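Local coordinates for protein FMN-dependent NADH:quinone oxidoreductase 1 (Bacillus anthracis, PDB 3U7I) that probably uses FMN and NADH to reduce electrophilic quinones, protecting against thiol-specific stress, and to cleave aromatic azo compounds to amines, at residues 19-22 / 23-26; 197-200 / 201-205; 30-33 / 34-38; 107-111 / 112-116. All blocks are in the same frame, centred on the assembly; numbering follows the deposited sequence.

Interaction 1: residues 19-22 / 23-26; sequences TSSV and SIKV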
loop_
_atom_site.group_PDB
_atom_site.type_symbol
_atom_site.label_atom_id
_atom_site.label_comp_id
_atom_site.label_asym_id
_atom_site.label_seq_id
_atom_site.Cartn_x
_atom_site.Cartn_y
_atom_site.Cartn_z
ATOM N N THR C 19 -15.542 -10.806 -15.188
ATOM C CA THR C 19 -16.883 -10.515 -14.690
ATOM C C THR C 19 -17.241 -11.199 -13.361
ATOM O O THR C 19 -18.119 -10.731 -12.635
ATOM C CB THR C 19 -17.945 -10.909 -15.736
ATOM O OG1 THR C 19 -19.218 -10.391 -15.337
ATOM C CG2 THR C 19 -18.028 -12.425 -15.868
ATOM N N SER C 20 -16.560 -12.297 -13.046
ATOM C CA SER C 20 -16.846 -13.063 -11.834
ATOM C C SER C 20 -16.348 -12.407 -10.535
ATOM O O SER C 20 -16.584 -12.930 -9.444
ATOM C CB SER C 20 -16.251 -14.465 -11.956
ATOM O OG SER C 20 -14.839 -14.405 -12.060
ATOM N N SER C 21 -15.658 -11.272 -10.652
ATOM C CA SER C 21 -15.163 -10.541 -9.485
ATOM C C SER C 21 -16.276 -9.711 -8.872
ATOM O O SER C 21 -16.911 -8.916 -9.573
ATOM C CB SER C 21 -14.012 -9.614 -9.878
ATOM O OG SER C 21 -12.921 -10.351 -10.397
ATOM N N VAL C 22 -16.503 -9.883 -7.569
ATOM C CA VAL C 22 -17.569 -9.149 -6.876
ATOM C C VAL C 22 -17.502 -7.628 -7.086
ATOM O O VAL C 22 -18.508 -6.998 -7.432
ATOM C CB VAL C 22 -17.618 -9.478 -5.375
ATOM C CG1 VAL C 22 -18.685 -8.638 -4.692
ATOM C CG2 VAL C 22 -17.904 -10.958 -5.173
ATOM N N SER C 23 -16.320 -7.046 -6.889
ATOM C CA SER C 23 -16.133 -5.611 -7.097
ATOM C C SER C 23 -16.334 -5.199 -8.566
ATOM O O SER C 23 -16.838 -4.116 -8.853
ATOM C CB SER C 23 -14.768 -5.147 -6.577
ATOM O OG SER C 23 -13.702 -5.767 -7.273
ATOM N N ILE C 24 -15.949 -6.066 -9.495
ATOM C CA ILE C 24 -16.160 -5.789 -10.917
ATOM C C ILE C 24 -17.652 -5.868 -11.300
ATOM O O ILE C 24 -18.140 -5.019 -12.041
ATOM C CB ILE C 24 -15.288 -6.704 -11.814
ATOM C CG1 ILE C 24 -13.796 -6.436 -11.551
ATOM C CG2 ILE C 24 -15.622 -6.491 -13.280
ATOM C CD1 ILE C 24 -12.839 -7.472 -12.140
ATOM N N LYS C 25 -18.371 -6.867 -10.781
ATOM C CA LYS C 25 -19.822 -6.941 -10.964
ATOM C C LYS C 25 -20.510 -5.695 -10.435
ATOM O O LYS C 25 -21.351 -5.113 -11.115
ATOM C CB LYS C 25 -20.426 -8.171 -10.271
ATOM C CG LYS C 25 -20.323 -9.439 -11.077
ATOM C CD LYS C 25 -21.052 -10.602 -10.430
ATOM C CE LYS C 25 -20.576 -11.913 -11.048
ATOM N NZ LYS C 25 -21.636 -12.963 -11.130
ATOM N N VAL C 26 -20.164 -5.295 -9.216
ATOM C CA VAL C 26 -20.779 -4.118 -8.601
ATOM C C VAL C 26 -20.465 -2.837 -9.387
ATOM O O VAL C 26 -21.335 -1.986 -9.581
ATOM C CB VAL C 26 -20.351 -3.973 -7.125
ATOM C CG1 VAL C 26 -20.962 -2.722 -6.502
ATOM C CG2 VAL C 26 -20.747 -5.218 -6.339
#

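Interaction 2: residues 197-200 / 201-205; sequences EVLQ and NAYKE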
loop_
_atom_site.group_PDB
_atom_site.type_symbol
_atom_site.label_atom_id
_atom_site.label_comp_id
_atom_site.label_asym_id
_atom_site.label_seq_id
_atom_site.Cartn_x
_atom_site.Cartn_y
_atom_site.Cartn_z
ATOM N N GLU C 197 -26.891 -12.025 -1.639
ATOM C CA GLU C 197 -27.134 -10.978 -0.647
ATOM C C GLU C 197 -26.094 -9.867 -0.778
ATOM O O GLU C 197 -26.435 -8.682 -0.764
ATOM C CB GLU C 197 -27.094 -11.546 0.775
ATOM C CG GLU C 197 -27.214 -10.477 1.867
ATOM C CD GLU C 197 -26.597 -10.897 3.206
ATOM O OE1 GLU C 197 -26.696 -12.093 3.579
ATOM O OE2 GLU C 197 -26.011 -10.023 3.888
ATOM N N VAL C 198 -24.827 -10.253 -0.905
ATOM C CA VAL C 198 -23.756 -9.276 -1.094
ATOM C C VAL C 198 -24.015 -8.447 -2.349
ATOM O O VAL C 198 -24.065 -7.216 -2.291
ATOM C CB VAL C 198 -22.362 -9.945 -1.200
ATOM C CG1 VAL C 198 -21.278 -8.901 -1.398
ATOM C CG2 VAL C 198 -22.074 -10.770 0.034
ATOM N N LEU C 199 -24.179 -9.129 -3.480
ATOM C CA LEU C 199 -24.362 -8.459 -4.763
ATOM C C LEU C 199 -25.550 -7.508 -4.745
ATOM O O LEU C 199 -25.433 -6.363 -5.177
ATOM C CB LEU C 199 -24.499 -9.481 -5.896
ATOM C CG LEU C 199 -23.184 -10.107 -6.374
ATOM C CD1 LEU C 199 -23.449 -11.233 -7.357
ATOM C CD2 LEU C 199 -22.277 -9.056 -7.004
ATOM N N GLN C 200 -26.686 -7.979 -4.232
ATOM C CA GLN C 200 -27.921 -7.191 -4.237
ATOM C C GLN C 200 -27.869 -5.969 -3.319
ATOM O O GLN C 200 -28.403 -4.910 -3.658
ATOM C CB GLN C 200 -29.133 -8.068 -3.907
ATOM C CG GLN C 200 -29.427 -9.141 -4.953
ATOM C CD GLN C 200 -29.661 -8.565 -6.347
ATOM O OE1 GLN C 200 -30.228 -7.476 -6.503
ATOM N NE2 GLN C 200 -29.216 -9.294 -7.370
ATOM N N ASN C 201 -27.230 -6.111 -2.163
ATOM C CA ASN C 201 -27.062 -4.972 -1.267
ATOM C C ASN C 201 -26.151 -3.897 -1.866
ATOM O O ASN C 201 -26.436 -2.703 -1.761
ATOM C CB ASN C 201 -26.545 -5.427 0.095
ATOM C CG ASN C 201 -27.634 -6.047 0.951
ATOM O OD1 ASN C 201 -28.766 -5.555 0.985
ATOM N ND2 ASN C 201 -27.302 -7.135 1.644
ATOM N N ALA C 202 -25.068 -4.339 -2.504
ATOM C CA ALA C 202 -24.107 -3.450 -3.152
ATOM C C ALA C 202 -24.718 -2.794 -4.385
ATOM O O ALA C 202 -24.522 -1.603 -4.621
ATOM C CB ALA C 202 -22.860 -4.208 -3.527
ATOM N N TYR C 203 -25.452 -3.574 -5.175
ATOM C CA TYR C 203 -26.158 -3.025 -6.325
ATOM C C TYR C 203 -27.034 -1.842 -5.917
ATOM O O TYR C 203 -27.049 -0.814 -6.595
ATOM C CB TYR C 203 -27.025 -4.086 -7.003
ATOM C CG TYR C 203 -26.258 -5.153 -7.758
ATOM C CD1 TYR C 203 -24.914 -4.985 -8.083
ATOM C CD2 TYR C 203 -26.886 -6.330 -8.157
ATOM C CE1 TYR C 203 -24.216 -5.970 -8.780
ATOM C CE2 TYR C 203 -26.201 -7.314 -8.849
ATOM C CZ TYR C 203 -24.871 -7.131 -9.157
ATOM O OH TYR C 203 -24.203 -8.118 -9.843
ATOM N N LYS C 204 -27.762 -1.979 -4.811
ATOM C CA LYS C 204 -28.671 -0.920 -4.382
ATOM C C LYS C 204 -27.924 0.351 -4.002
ATOM O O LYS C 204 -28.319 1.456 -4.389
ATOM C CB LYS C 204 -29.544 -1.363 -3.211
ATOM C CG LYS C 204 -30.661 -0.369 -2.895
ATOM C CD LYS C 204 -31.027 -0.382 -1.416
ATOM C CE LYS C 204 -31.919 0.800 -1.050
ATOM N NZ LYS C 204 -32.008 0.995 0.431
ATOM N N GLU C 205 -26.848 0.194 -3.241
ATOM C CA GLU C 205 -26.014 1.329 -2.851
ATOM C C GLU C 205 -25.384 2.064 -4.033
ATOM O O GLU C 205 -25.273 3.298 -4.013
ATOM C CB GLU C 205 -24.899 0.876 -1.915
ATOM C CG GLU C 205 -25.359 0.414 -0.564
ATOM C CD GLU C 205 -24.206 0.355 0.412
ATOM O OE1 GLU C 205 -24.031 -0.703 1.056
ATOM O OE2 GLU C 205 -23.471 1.366 0.526
HETATM O O HOH W 1 -25.140 -8.031 2.705
#

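Interaction 3: residues 30-33 / 34-38; sequences FLES and YKELI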
loop_
_atom_site.group_PDB
_atom_site.type_symbol
_atom_site.label_atom_id
_atom_site.label_comp_id
_atom_site.label_asym_id
_atom_site.label_seq_id
_atom_site.Cartn_x
_atom_site.Cartn_y
_atom_site.Cartn_z
ATOM N N PHE C 30 -22.929 -0.299 -11.329
ATOM C CA PHE C 30 -22.800 1.147 -11.166
ATOM C C PHE C 30 -22.723 1.863 -12.521
ATOM O O PHE C 30 -23.452 2.831 -12.761
ATOM C CB PHE C 30 -21.579 1.528 -10.311
ATOM C CG PHE C 30 -21.228 2.998 -10.387
ATOM C CD1 PHE C 30 -21.921 3.935 -9.629
ATOM C CD2 PHE C 30 -20.230 3.446 -11.244
ATOM C CE1 PHE C 30 -21.610 5.291 -9.714
ATOM C CE2 PHE C 30 -19.923 4.798 -11.340
ATOM C CZ PHE C 30 -20.611 5.720 -10.571
ATOM N N LEU C 31 -21.845 1.384 -13.400
ATOM C CA LEU C 31 -21.577 2.084 -14.654
ATOM C C LEU C 31 -22.800 2.130 -15.565
ATOM O O LEU C 31 -23.074 3.152 -16.205
ATOM C CB LEU C 31 -20.379 1.467 -15.379
ATOM C CG LEU C 31 -19.832 2.276 -16.563
ATOM C CD1 LEU C 31 -19.299 3.629 -16.106
ATOM C CD2 LEU C 31 -18.754 1.494 -17.302
ATOM N N GLU C 32 -23.534 1.024 -15.619
ATOM C CA GLU C 32 -24.772 0.960 -16.390
ATOM C C GLU C 32 -25.782 1.975 -15.861
ATOM O O GLU C 32 -26.386 2.733 -16.622
ATOM C CB GLU C 32 -25.353 -0.450 -16.327
ATOM C CG GLU C 32 -26.618 -0.644 -17.150
ATOM C CD GLU C 32 -27.175 -2.059 -17.054
ATOM O OE1 GLU C 32 -26.524 -2.929 -16.430
ATOM O OE2 GLU C 32 -28.271 -2.298 -17.607
ATOM N N SER C 33 -25.946 1.986 -14.543
ATOM C CA SER C 33 -26.837 2.921 -13.860
ATOM C C SER C 33 -26.419 4.392 -14.056
ATOM O O SER C 33 -27.248 5.256 -14.385
ATOM C CB SER C 33 -26.891 2.565 -12.369
ATOM O OG SER C 33 -27.789 3.397 -11.662
ATOM N N TYR C 34 -25.131 4.660 -13.858
ATOM C CA TYR C 34 -24.555 5.986 -14.058
ATOM C C TYR C 34 -24.788 6.495 -15.477
ATOM O O TYR C 34 -25.254 7.624 -15.669
ATOM C CB TYR C 34 -23.058 5.920 -13.773
ATOM C CG TYR C 34 -22.345 7.246 -13.625
ATOM C CD1 TYR C 34 -22.771 8.197 -12.698
ATOM C CD2 TYR C 34 -21.199 7.516 -14.363
ATOM C CE1 TYR C 34 -22.087 9.409 -12.535
ATOM C CE2 TYR C 34 -20.508 8.717 -14.208
ATOM C CZ TYR C 34 -20.957 9.660 -13.292
ATOM O OH TYR C 34 -20.268 10.848 -13.144
ATOM N N LYS C 35 -24.460 5.664 -16.468
ATOM C CA LYS C 35 -24.585 6.055 -17.873
ATOM C C LYS C 35 -26.006 6.493 -18.270
ATOM O O LYS C 35 -26.175 7.273 -19.207
ATOM C CB LYS C 35 -24.083 4.942 -18.798
ATOM C CG LYS C 35 -22.566 4.817 -18.873
ATOM C CD LYS C 35 -22.164 3.843 -19.978
ATOM C CE LYS C 35 -20.702 3.419 -19.869
ATOM N NZ LYS C 35 -19.736 4.283 -20.612
ATOM N N GLU C 36 -27.015 6.005 -17.549
ATOM C CA GLU C 36 -28.410 6.384 -17.801
ATOM C C GLU C 36 -28.733 7.785 -17.310
ATOM O O GLU C 36 -29.657 8.427 -17.812
ATOM C CB GLU C 36 -29.364 5.437 -17.078
ATOM C CG GLU C 36 -29.476 4.049 -17.656
ATOM C CD GLU C 36 -30.304 3.140 -16.768
ATOM O OE1 GLU C 36 -31.146 3.663 -16.000
ATOM O OE2 GLU C 36 -30.100 1.906 -16.828
ATOM N N LEU C 37 -27.996 8.243 -16.303
ATOM C CA LEU C 37 -28.339 9.485 -15.613
ATOM C C LEU C 37 -27.460 10.694 -15.978
ATOM O O LEU C 37 -27.910 11.836 -15.880
ATOM C CB LEU C 37 -28.342 9.264 -14.093
ATOM C CG LEU C 37 -29.303 8.200 -13.558
ATOM C CD1 LEU C 37 -28.991 7.911 -12.100
ATOM C CD2 LEU C 37 -30.756 8.618 -13.737
ATOM N N ILE C 38 -26.219 10.441 -16.399
ATOM C CA ILE C 38 -25.291 11.528 -16.723
ATOM C C ILE C 38 -25.795 12.388 -17.884
ATOM O O ILE C 38 -26.442 11.888 -18.811
ATOM C CB ILE C 38 -23.827 11.036 -17.017
ATOM C CG1 ILE C 38 -23.772 10.079 -18.210
ATOM C CG2 ILE C 38 -23.196 10.385 -15.788
ATOM C CD1 ILE C 38 -22.390 9.512 -18.430
HETATM O O HOH W 2 -30.246 4.457 -13.348
#

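Interaction 4: residues 107-111 / 112-116; sequences FNIPS and KLKDY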
loop_
_atom_site.group_PDB
_atom_site.type_symbol
_atom_site.label_atom_id
_atom_site.label_comp_id
_atom_site.label_asym_id
_atom_site.label_seq_id
_atom_site.Cartn_x
_atom_site.Cartn_y
_atom_site.Cartn_z
ATOM N N PHE C 107 -5.610 -5.925 4.025
ATOM C CA PHE C 107 -5.951 -4.723 4.790
ATOM C C PHE C 107 -5.329 -3.423 4.302
ATOM O O PHE C 107 -5.174 -2.486 5.092
ATOM C CB PHE C 107 -5.641 -4.920 6.277
ATOM C CG PHE C 107 -6.261 -6.158 6.860
ATOM C CD1 PHE C 107 -7.587 -6.165 7.256
ATOM C CD2 PHE C 107 -5.516 -7.319 7.003
ATOM C CE1 PHE C 107 -8.160 -7.306 7.792
ATOM C CE2 PHE C 107 -6.076 -8.464 7.533
ATOM C CZ PHE C 107 -7.401 -8.460 7.934
ATOM N N ASN C 108 -4.966 -3.362 3.021
ATOM C CA ASN C 108 -4.400 -2.133 2.441
ATOM C C ASN C 108 -4.735 -2.070 0.962
ATOM O O ASN C 108 -5.239 -3.044 0.395
ATOM C CB ASN C 108 -2.873 -2.078 2.630
ATOM C CG ASN C 108 -2.345 -0.658 2.881
ATOM O OD1 ASN C 108 -2.879 0.340 2.365
ATOM N ND2 ASN C 108 -1.271 -0.569 3.673
ATOM N N ILE C 109 -4.455 -0.932 0.336
ATOM C CA ILE C 109 -4.681 -0.784 -1.093
ATOM C C ILE C 109 -3.759 -1.731 -1.873
ATOM O O ILE C 109 -2.649 -2.039 -1.417
ATOM C CB ILE C 109 -4.461 0.674 -1.551
ATOM C CG1 ILE C 109 -2.997 1.104 -1.328
ATOM C CG2 ILE C 109 -5.432 1.604 -0.817
ATOM C CD1 ILE C 109 -2.658 2.476 -1.892
ATOM N N PRO C 110 -4.227 -2.220 -3.039
ATOM C CA PRO C 110 -3.369 -3.020 -3.917
ATOM C C PRO C 110 -2.054 -2.301 -4.222
ATOM O O PRO C 110 -2.030 -1.079 -4.359
ATOM C CB PRO C 110 -4.211 -3.154 -5.191
ATOM C CG PRO C 110 -5.612 -3.102 -4.715
ATOM C CD PRO C 110 -5.599 -2.099 -3.578
ATOM N N SER C 111 -0.968 -3.059 -4.343
ATOM C CA SER C 111 0.336 -2.468 -4.651
ATOM C C SER C 111 0.288 -1.502 -5.835
ATOM O O SER C 111 0.903 -0.436 -5.790
ATOM C CB SER C 111 1.379 -3.551 -4.900
ATOM O OG SER C 111 0.965 -4.421 -5.932
ATOM N N LYS C 112 -0.431 -1.867 -6.895
ATOM C CA LYS C 112 -0.493 -0.987 -8.066
ATOM C C LYS C 112 -1.293 0.295 -7.799
ATOM O O LYS C 112 -1.072 1.304 -8.455
ATOM C CB LYS C 112 -0.987 -1.720 -9.329
ATOM C CG LYS C 112 -0.031 -2.789 -9.865
ATOM C CD LYS C 112 1.398 -2.279 -10.089
ATOM C CE LYS C 112 1.480 -1.171 -11.152
ATOM N NZ LYS C 112 2.912 -0.789 -11.468
ATOM N N LEU C 113 -2.192 0.275 -6.812
ATOM C CA LEU C 113 -2.891 1.507 -6.421
ATOM C C LEU C 113 -1.942 2.456 -5.670
ATOM O O LEU C 113 -2.047 3.680 -5.788
ATOM C CB LEU C 113 -4.153 1.212 -5.596
ATOM C CG LEU C 113 -5.054 2.402 -5.263
ATOM C CD1 LEU C 113 -5.364 3.226 -6.510
ATOM C CD2 LEU C 113 -6.349 1.941 -4.592
ATOM N N LYS C 114 -1.010 1.889 -4.908
ATOM C CA LYS C 114 0.068 2.693 -4.329
ATOM C C LYS C 114 0.911 3.338 -5.433
ATOM O O LYS C 114 1.198 4.533 -5.364
ATOM C CB LYS C 114 0.954 1.866 -3.389
ATOM C CG LYS C 114 2.056 2.687 -2.707
ATOM C CD LYS C 114 1.506 4.010 -2.154
ATOM C CE LYS C 114 2.476 4.713 -1.180
ATOM N NZ LYS C 114 3.836 4.966 -1.731
ATOM N N ASP C 115 1.301 2.562 -6.450
ATOM C CA ASP C 115 2.036 3.116 -7.587
ATOM C C ASP C 115 1.240 4.244 -8.239
ATOM O O ASP C 115 1.810 5.263 -8.649
ATOM C CB ASP C 115 2.317 2.056 -8.650
ATOM C CG ASP C 115 3.363 1.067 -8.220
ATOM O OD1 ASP C 115 4.148 1.387 -7.305
ATOM O OD2 ASP C 115 3.411 -0.025 -8.818
ATOM N N TYR C 116 -0.072 4.053 -8.353
ATOM C CA TYR C 116 -0.917 5.087 -8.946
ATOM C C TYR C 116 -0.909 6.344 -8.073
ATOM O O TYR C 116 -0.812 7.462 -8.589
ATOM C CB TYR C 116 -2.350 4.580 -9.171
ATOM C CG TYR C 116 -3.238 5.577 -9.888
ATOM C CD1 TYR C 116 -3.174 5.730 -11.273
ATOM C CD2 TYR C 116 -4.132 6.371 -9.180
ATOM C CE1 TYR C 116 -3.997 6.655 -11.934
ATOM C CE2 TYR C 116 -4.951 7.302 -9.830
ATOM C CZ TYR C 116 -4.883 7.435 -11.194
ATOM O OH TYR C 116 -5.704 8.358 -11.820
#

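Interaction 1: residues 19-22 / 23-26
S21 and K25 meet through the backbone: K25 N donates to S21 O over 2.8 Å. One residue on, V26 N reaches V22 O at 3.0 Å, so the first turn of the helix is closed by two successive i to i+4 bonds. The side chains wrap round this turn. I24 lays its outer branch beside S21, and with CG1 turned away from its own carbonyl carbon (chi1 -63°) the terminal CD1 comes to 3.3 Å from S21 CB, tighter than ordinary carbon contact. The aliphatic chain of K25 runs back along the incoming loop: its CE lies 4.0 Å from S20 CA, and its CG approaches T19 O, though T19 is poorly ordered and that closeness is uncertain. V22 and V26 touch more loosely, V22 CG1 standing 4.3 Å from V26 CG2. In the next shell H13 packs on S21, S23 and I24, while in strand 143-149 A149 touches V22 and S23, and I147 touches V26. L199 and Y203 of helix 195-214 pack on K25. S21 occupies the N-cap position without its side chain making a capping bond. S21, V22 and S23 are predicted to bind FMN, which fits their place in the loop between the first strand and first helix of a flavodoxin-like fold, where flavodoxins hold the FMN phosphate.

Interaction 2: residues 197-200 / 201-205
L199 runs alongside Y203, both leaving the helix in one direction, the leucine branch following the tyrosine toward its hydroxyl end. L199 CD2 is 3.6 Å from Y203 OH and 3.9 Å from Y203 CZ. Nearer the helix axis, L199 O sits over one face of the ring, 3.0 Å above its plane and toward the rim. The same carbonyl oxygen accepts Y203 N at 2.8 Å, so the oxygen bonded to the Y203 amide is also the atom lying against the ring face. Q200 comes to the ring from another direction: its chain bends at chi2 (-58°), bringing the amide to the ring edge, with Q200 NE2 3.9 Å from Y203 CD2 and the two planes almost perpendicular, at 86°.

All this takes place on helix 195-214, which packs against helix 22-37 in the flavodoxin-like fold and also rests on edge strand 181-187. H29 stacks with the Y203 ring, and A202 touches both V26 of helix 22-37 and A187 of the strand.

E197 and N201, one turn apart, set their flat ends steeply against each other, carboxylate and amide planes 76° apart. N201 ND2 lies 3.4 Å from E197 CG, and the polar ends are joined through a water that donates to E197 OE2 at 2.5 Å and accepts from N201 ND2 at 2.6 Å, both unusually short and so not to be taken as exact. The main chain is regular, N201 N, A202 N and K204 N bonding to E197 O, V198 O and Q200 O.

Interaction 3: residues 30-33 / 34-38
F30 O and L31 O receive Y34 N and K35 N in regular i to i+4 bonds of 2.7 and 2.9 Å; E36 N then bonds S33 O at 3.3 Å and, weakly, E32 O. The F30 and Y34 side chains run alongside each other on the inner surface. With CG anti to the backbone N in both (chi1 167° and -167°), the rings leave the helix together; their planes are 19° apart but so displaced that they hardly overlap. What meets the face of F30 is Y34 CB, a CH-pi contact 4.2 Å from the ring centroid; F30 CZ in turn stands 3.8 Å from Y34 CG, over one face of the tyrosine. I38 CG2 lies over the centre of the opposite face. The K35 chain slants across L31, its CE 3.6 Å from L31 CG. A water accepts from S33 OG and donates to E36 OE1. F30 reaches V99 and L145 of the parallel sheet, and Y34 OH is hydrogen-bonded to T7 OG1. V206 and A210 of helix 195-214 pack against F30 and S33, respectively, while I44 of strand 43-48 meets L31, K35 and I38; the contact lies on the helix of the beta-alpha-beta unit 6-11, 22-37, 43-48.

Interaction 4: residues 107-111 / 112-116
P110 O receives K114 N at 3.2 Å and also a weak, bent bond from L113 N at 2.8 Å, so two amides of the first turn share one oxygen. S111 O takes D115 N at 3.1 Å. Just before the helix, N108 OD1 accepts I109 N, while the N108 amide also pairs with N108 of the second subunit. P110 is the N-cap residue of helix 111-120, which follows strand 97-103 in the flavodoxin-like fold and here faces the other subunit of the homodimer. The polar ends are shared across that interface. S111 OG bonds D115 OD1 of the second subunit, and D115 OD1 returns the pairing with S111 OG of that chain. D115 OD2 is held within its own chain by K112 NZ, a 2.8 Å salt bridge meeting OD2 on its anti side, 25° out of the carboxylate plane, the lysine chain folding back at chi2 (-53°) and chi3 (-63°). K112 NZ has a further acceptor in V54 O. K114 NZ is gripped by D118 and by H105 O of the second subunit. I109 and L113 pack nearly perpendicular to each other, I109 CB 3.8 Å from L113 CD2; I109 CD1 also reaches the backbone, 3.5 Å from K114 N. L170 of helix 165-177 packs on both I109 and L113.

Interactions 1 and 3 belong to the start and end of the same helix, 22-37, while interaction 2 lies on the neighbouring helix 195-214 and touches interaction 1 directly, V26 CG2 packing on A202 CB at 3.7 Å. Interaction 4 stands apart, its centre about 26 Å from that of interaction 3, and it is the buried one, turned to the second subunit. Interactions 1 to 3 are partly buried, with apolar or aromatic side chains inward and, in interactions 2 and 3, water-bridged polar groups on the outer side. Interactions 1 and 4 each mark a loop entering a helix, the one at a predicted FMN site, the other rich in ionic and intersubunit bonds.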